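Local coordinates for putative secreted protein (Pseudomonas aeruginosa, PDB 3NPD), which is of unknown function but is probably a secreted, quorum-sensing-regulated protein, perhaps a virulence factor, of a family confined to Pseudomonas, at residues D31-G36 with H47-A52; N42-H47 with A87-S92. One frame throughout, in Å; residues are numbered along the deposited sequence.

Overall arrangement
After the N-terminal helix 4-21 and the short strand 26-27, the chain runs through strand 32-40, turns and comes back as strand 43-50. Contact 1 closes this beta hairpin at its open end, joining D31-G36 to H47-A52. Helices 52-60, 62-74 and 77-83 follow before the chain returns to the sheet as strand 88-95, and contact 2 closes that long excursion by setting A87-S92 alongside N42-H47. The segments alternate along the chain, so the two contacts cross; they share H47, and strand 43-50 has one neighbour on each side. N46 of contact 2 reaches back to D34 of contact 1, while L48 packs on Y91.

Contact 1. Residues D31-G36 with H47-A52; sequences DILDQG and HLSVRA. With SO4 (sulfate ion), chain B.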
loop_
_atom_site.group_PDB
_atom_site.type_symbol
_atom_site.label_atom_id
_atom_site.label_comp_id
_atom_site.label_asym_id
_atom_site.label_seq_id
_atom_site.Cartn_x
_atom_site.Cartn_y
_atom_site.Cartn_z
ATOM N N ASP A 31 -17.354 -0.245 0.316
ATOM C CA ASP A 31 -16.735 -0.987 -0.798
ATOM C C ASP A 31 -15.326 -1.492 -0.546
ATOM O O ASP A 31 -14.929 -2.438 -1.214
ATOM C CB ASP A 31 -16.701 -0.138 -2.048
ATOM C CG ASP A 31 -18.082 0.214 -2.563
ATOM O OD1 ASP A 31 -18.955 -0.679 -2.617
ATOM O OD2 ASP A 31 -18.216 1.382 -2.962
ATOM N N ILE A 32 -14.598 -0.902 0.402
ATOM C CA ILE A 32 -13.179 -1.199 0.565
ATOM C C ILE A 32 -12.883 -1.705 1.972
ATOM O O ILE A 32 -13.193 -1.023 2.949
ATOM C CB ILE A 32 -12.316 0.032 0.249
ATOM C CG1 ILE A 32 -12.471 0.476 -1.210
ATOM C CG2 ILE A 32 -10.846 -0.248 0.486
ATOM C CD1 ILE A 32 -11.960 1.855 -1.456
ATOM N N LEU A 33 -12.222 -2.869 2.054
ATOM C CA LEU A 33 -11.673 -3.412 3.307
ATOM C C LEU A 33 -10.171 -3.190 3.326
ATOM O O LEU A 33 -9.461 -3.564 2.384
ATOM C CB LEU A 33 -11.924 -4.921 3.514
ATOM C CG LEU A 33 -13.238 -5.532 3.899
ATOM C CD1 LEU A 33 -13.031 -7.033 4.015
ATOM C CD2 LEU A 33 -13.729 -4.929 5.230
ATOM N N ASP A 34 -9.710 -2.569 4.392
ATOM C CA ASP A 34 -8.284 -2.505 4.687
ATOM C C ASP A 34 -7.892 -3.878 5.295
ATOM O O ASP A 34 -8.284 -4.218 6.426
ATOM C CB ASP A 34 -8.009 -1.349 5.645
ATOM C CG ASP A 34 -6.526 -1.164 5.962
ATOM O OD1 ASP A 34 -5.655 -1.996 5.589
ATOM O OD2 ASP A 34 -6.248 -0.160 6.646
ATOM N N GLN A 35 -7.075 -4.634 4.585
ATOM C CA GLN A 35 -6.669 -5.996 5.007
ATOM C C GLN A 35 -5.322 -6.027 5.692
ATOM O O GLN A 35 -4.830 -7.105 6.000
ATOM C CB GLN A 35 -6.678 -6.959 3.826
ATOM C CG GLN A 35 -7.984 -6.980 3.086
ATOM C CD GLN A 35 -7.896 -7.820 1.848
ATOM O OE1 GLN A 35 -7.007 -7.633 1.032
ATOM N NE2 GLN A 35 -8.822 -8.702 1.678
ATOM N N GLY A 36 -4.746 -4.850 5.960
ATOM C CA GLY A 36 -3.486 -4.756 6.700
ATOM C C GLY A 36 -2.300 -4.749 5.768
ATOM O O GLY A 36 -2.424 -4.444 4.578
ATOM N N HIS A 47 -2.652 -4.160 1.703
ATOM C CA HIS A 47 -3.563 -4.947 0.913
ATOM C C HIS A 47 -4.969 -4.461 1.219
ATOM O O HIS A 47 -5.335 -4.355 2.385
ATOM C CB HIS A 47 -3.463 -6.411 1.335
ATOM C CG HIS A 47 -2.072 -6.993 1.203
ATOM N ND1 HIS A 47 -1.628 -7.672 0.086
ATOM C CD2 HIS A 47 -1.044 -7.003 2.076
ATOM C CE1 HIS A 47 -0.377 -8.057 0.274
ATOM N NE2 HIS A 47 0.004 -7.664 1.472
ATOM N N LEU A 48 -5.765 -4.219 0.169
ATOM C CA LEU A 48 -7.146 -3.822 0.312
ATOM C C LEU A 48 -8.009 -4.630 -0.671
ATOM O O LEU A 48 -7.535 -4.963 -1.787
ATOM C CB LEU A 48 -7.318 -2.338 0.089
ATOM C CG LEU A 48 -6.540 -1.402 1.051
ATOM C CD1 LEU A 48 -5.269 -0.878 0.339
ATOM C CD2 LEU A 48 -7.447 -0.280 1.588
ATOM N N SER A 49 -9.230 -4.983 -0.250
ATOM C CA SER A 49 -10.205 -5.625 -1.158
ATOM C C SER A 49 -11.229 -4.562 -1.527
ATOM O O SER A 49 -11.533 -3.669 -0.718
ATOM C CB SER A 49 -10.907 -6.851 -0.568
ATOM O OG SER A 49 -11.672 -6.547 0.551
ATOM N N VAL A 50 -11.775 -4.698 -2.724
ATOM C CA VAL A 50 -12.701 -3.716 -3.316
ATOM C C VAL A 50 -13.853 -4.488 -3.901
ATOM O O VAL A 50 -13.640 -5.419 -4.675
ATOM C CB VAL A 50 -12.063 -2.899 -4.461
ATOM C CG1 VAL A 50 -13.004 -1.745 -4.873
ATOM C CG2 VAL A 50 -10.779 -2.353 -4.041
ATOM N N ARG A 51 -15.074 -4.059 -3.597
ATOM C CA ARG A 51 -16.253 -4.638 -4.236
ATOM C C ARG A 51 -16.304 -4.303 -5.726
ATOM O O ARG A 51 -15.697 -3.339 -6.188
ATOM C CB ARG A 51 -17.516 -4.271 -3.487
ATOM C CG ARG A 51 -17.489 -4.975 -2.105
ATOM C CD ARG A 51 -18.654 -4.654 -1.223
ATOM N NE ARG A 51 -18.538 -5.382 0.067
ATOM C CZ ARG A 51 -19.059 -6.589 0.347
ATOM N NH1 ARG A 51 -19.760 -7.262 -0.570
ATOM N NH2 ARG A 51 -18.887 -7.124 1.573
ATOM N N ALA A 52 -17.011 -5.161 -6.443
ATOM C CA ALA A 52 -17.021 -5.220 -7.904
ATOM C C ALA A 52 -17.320 -3.898 -8.572
ATOM O O ALA A 52 -16.622 -3.514 -9.514
ATOM C CB ALA A 52 -18.034 -6.306 -8.368
HETATM S S SO4 B . -19.344 -7.490 -4.736
HETATM O O1 SO4 B . -17.881 -7.564 -4.922
HETATM O O2 SO4 B . -19.986 -6.235 -5.155
HETATM O O3 SO4 B . -19.960 -8.566 -5.504
HETATM O O4 SO4 B . -19.647 -7.630 -3.297
HETATM O O HOH W 1 -14.076 -5.243 -0.066
HETATM O O HOH W 2 -5.822 -7.337 -1.550
#
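With chi1 at -54° and the chain extended beyond CG, Q35 reaches over the neighbouring strand and brings its amide NE2 to 3.6 Å from S49 CB. S49 takes chi1 63°, which sets OG between its backbone N and carbonyl carbon and brings it up against L33 CB. These side chains lie on one face of an antiparallel beta hairpin, strands 32-40 and 43-50, near its open end. L33 and S49 form the hydrogen-bonded pair, with L33 N to S49 O and S49 N to L33 O both 3.0 Å. On the other face I32 CG2 meets L48 CD2 at 3.6 Å, and F93 and M58 cover V50 there. Toward the turn, Q35 N donates to H47 O and H47 N to G36 O, the latter at 2.9 Å. D34 OD1 accepts G36 N in an Asx turn and also bonds N46 ND2, so two N-H donors meet at OD1 of this buried side chain. Beyond the last pair, R51 N bonds D31 O. R51 stands at the N-cap of helix 52-60, where a sulfate, probably from the crystallisation liquor, also meets K97; A52 N donates to its O1 at 3.0 Å, and R51 NH1 reaches its O4 at 2.8 Å.

Contact 2. Residues N42-H47 with A87-S92; sequences NQLINH and AILTYS
Strands 43-47 and 88-92 run parallel, 24° between their directions and 4.7 Å apart at closest approach, in the mixed sheet. N42, L44 and N46 carry the ladder on one strand: N42 O accepts I88 N, L44 and N46 each exchange N-H and C=O with the other strand, and S92 N meets N46 O at 2.9 Å. On the face bearing Q43, I45 and T90, the extended glutamine chain slants across the threonine, and T90 OG1 donates to Q43 OE1 at 2.7 Å, tilted out of the amide plane. R106 NE of strand 101-107 is a second donor to OE1. I45 CG1 lies beside T90 CB, and I45 CG2 sits over one face of the H47 ring, toward its rim. On the opposite face the L44 and L89 side chains lie side by side, CD2 of L44 4.0 Å from CD1 of L89, under helices 4-21 and 77-83. N46 keeps CG anti to its backbone nitrogen (chi1 -171°), which carries OD1 to 3.4 Å from Y91 CE1, the amide 59° from the ring plane. Water links N46 OD1 to Y91 OH; N46 ND2, besides D34, also donates to G36 O. The buried amide thus ties strands 32-40 and 43-50 directly, and 88-95 through the water.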
loop_
_atom_site.group_PDB
_atom_site.type_symbol
_atom_site.label_atom_id
_atom_site.label_comp_id
_atom_site.label_asym_id
_atom_site.label_seq_id
_atom_site.Cartn_x
_atom_site.Cartn_y
_atom_site.Cartn_z
ATOM N N ASN A 42 11.946 -4.158 0.035
ATOM C CA ASN A 42 11.850 -2.754 0.429
ATOM C C ASN A 42 10.417 -2.174 0.312
ATOM O O ASN A 42 10.243 -0.979 0.499
ATOM C CB ASN A 42 12.862 -1.862 -0.323
ATOM C CG ASN A 42 12.585 -1.780 -1.810
ATOM O OD1 ASN A 42 11.788 -2.559 -2.351
ATOM N ND2 ASN A 42 13.248 -0.867 -2.479
ATOM N N GLN A 43 9.418 -3.009 0.022
ATOM C CA GLN A 43 8.049 -2.590 -0.137
ATOM C C GLN A 43 7.231 -2.898 1.103
ATOM O O GLN A 43 7.167 -4.045 1.551
ATOM C CB GLN A 43 7.363 -3.304 -1.311
ATOM C CG GLN A 43 7.933 -2.914 -2.628
ATOM C CD GLN A 43 7.255 -3.562 -3.806
ATOM O OE1 GLN A 43 6.029 -3.609 -3.914
ATOM N NE2 GLN A 43 8.068 -4.028 -4.728
ATOM N N LEU A 44 6.611 -1.862 1.647
ATOM C CA LEU A 44 5.540 -1.982 2.647
ATOM C C LEU A 44 4.232 -1.993 1.855
ATOM O O LEU A 44 3.898 -1.002 1.203
ATOM C CB LEU A 44 5.567 -0.786 3.615
ATOM C CG LEU A 44 4.460 -0.731 4.668
ATOM C CD1 LEU A 44 4.500 -1.990 5.574
ATOM C CD2 LEU A 44 4.534 0.581 5.501
ATOM N N ILE A 45 3.503 -3.077 1.933
ATOM C CA ILE A 45 2.345 -3.307 1.074
ATOM C C ILE A 45 1.099 -3.258 1.931
ATOM O O ILE A 45 0.986 -4.034 2.884
ATOM C CB ILE A 45 2.410 -4.684 0.383
ATOM C CG1 ILE A 45 3.664 -4.879 -0.436
ATOM C CG2 ILE A 45 1.111 -4.931 -0.501
ATOM C CD1 ILE A 45 4.021 -6.322 -0.731
ATOM N N ASN A 46 0.148 -2.391 1.585
ATOM C CA ASN A 46 -1.153 -2.337 2.203
ATOM C C ASN A 46 -2.033 -3.093 1.227
ATOM O O ASN A 46 -2.149 -2.720 0.038
ATOM C CB ASN A 46 -1.587 -0.856 2.355
ATOM C CG ASN A 46 -2.843 -0.631 3.190
ATOM O OD1 ASN A 46 -3.337 0.499 3.225
ATOM N ND2 ASN A 46 -3.389 -1.676 3.829
ATOM N N HIS A 47 -2.652 -4.160 1.703
ATOM C CA HIS A 47 -3.563 -4.947 0.913
ATOM C C HIS A 47 -4.969 -4.461 1.219
ATOM O O HIS A 47 -5.335 -4.355 2.385
ATOM C CB HIS A 47 -3.463 -6.411 1.335
ATOM C CG HIS A 47 -2.072 -6.993 1.203
ATOM N ND1 HIS A 47 -1.628 -7.672 0.086
ATOM C CD2 HIS A 47 -1.044 -7.003 2.076
ATOM C CE1 HIS A 47 -0.377 -8.057 0.274
ATOM N NE2 HIS A 47 0.004 -7.664 1.472
ATOM N N ALA A 87 12.457 3.059 1.241
ATOM C CA ALA A 87 11.282 2.141 1.134
ATOM C C ALA A 87 10.372 2.537 -0.047
ATOM O O ALA A 87 10.467 3.636 -0.592
ATOM C CB ALA A 87 10.441 2.068 2.431
ATOM N N ILE A 88 9.534 1.574 -0.425
ATOM C CA ILE A 88 8.469 1.779 -1.391
ATOM C C ILE A 88 7.178 1.478 -0.651
ATOM O O ILE A 88 7.106 0.479 0.108
ATOM C CB ILE A 88 8.628 0.825 -2.589
ATOM C CG1 ILE A 88 9.825 1.244 -3.420
ATOM C CG2 ILE A 88 7.338 0.801 -3.472
ATOM C CD1 ILE A 88 10.281 0.128 -4.421
ATOM N N LEU A 89 6.203 2.373 -0.793
ATOM C CA LEU A 89 4.832 2.155 -0.321
ATOM C C LEU A 89 4.059 1.568 -1.500
ATOM O O LEU A 89 3.971 2.174 -2.550
ATOM C CB LEU A 89 4.184 3.444 0.235
ATOM C CG LEU A 89 3.996 3.484 1.746
ATOM C CD1 LEU A 89 3.057 2.344 2.283
ATOM C CD2 LEU A 89 5.421 3.495 2.367
ATOM N N THR A 90 3.446 0.412 -1.289
ATOM C CA THR A 90 2.686 -0.277 -2.321
ATOM C C THR A 90 1.249 -0.475 -1.861
ATOM O O THR A 90 1.034 -0.985 -0.762
ATOM C CB THR A 90 3.296 -1.646 -2.621
ATOM O OG1 THR A 90 4.617 -1.421 -3.111
ATOM C CG2 THR A 90 2.443 -2.446 -3.678
ATOM N N TYR A 91 0.292 -0.117 -2.709
ATOM C CA TYR A 91 -1.129 -0.400 -2.487
ATOM C C TYR A 91 -1.512 -1.491 -3.439
ATOM O O TYR A 91 -1.405 -1.325 -4.657
ATOM C CB TYR A 91 -2.017 0.820 -2.739
ATOM C CG TYR A 91 -1.830 1.763 -1.644
ATOM C CD1 TYR A 91 -2.586 1.624 -0.470
ATOM C CD2 TYR A 91 -0.821 2.704 -1.680
ATOM C CE1 TYR A 91 -2.367 2.416 0.624
ATOM C CE2 TYR A 91 -0.598 3.533 -0.589
ATOM C CZ TYR A 91 -1.390 3.394 0.562
ATOM O OH TYR A 91 -1.208 4.202 1.660
ATOM N N SER A 92 -1.989 -2.611 -2.895
ATOM C CA SER A 92 -2.462 -3.746 -3.682
ATOM C C SER A 92 -3.941 -3.927 -3.434
ATOM O O SER A 92 -4.363 -4.380 -2.364
ATOM C CB SER A 92 -1.647 -5.012 -3.359
ATOM O OG SER A 92 -2.199 -6.151 -3.991
HETATM O O HOH W 3 -1.930 3.042 3.923
HETATM O O HOH W 4 -3.259 -7.870 -2.185
#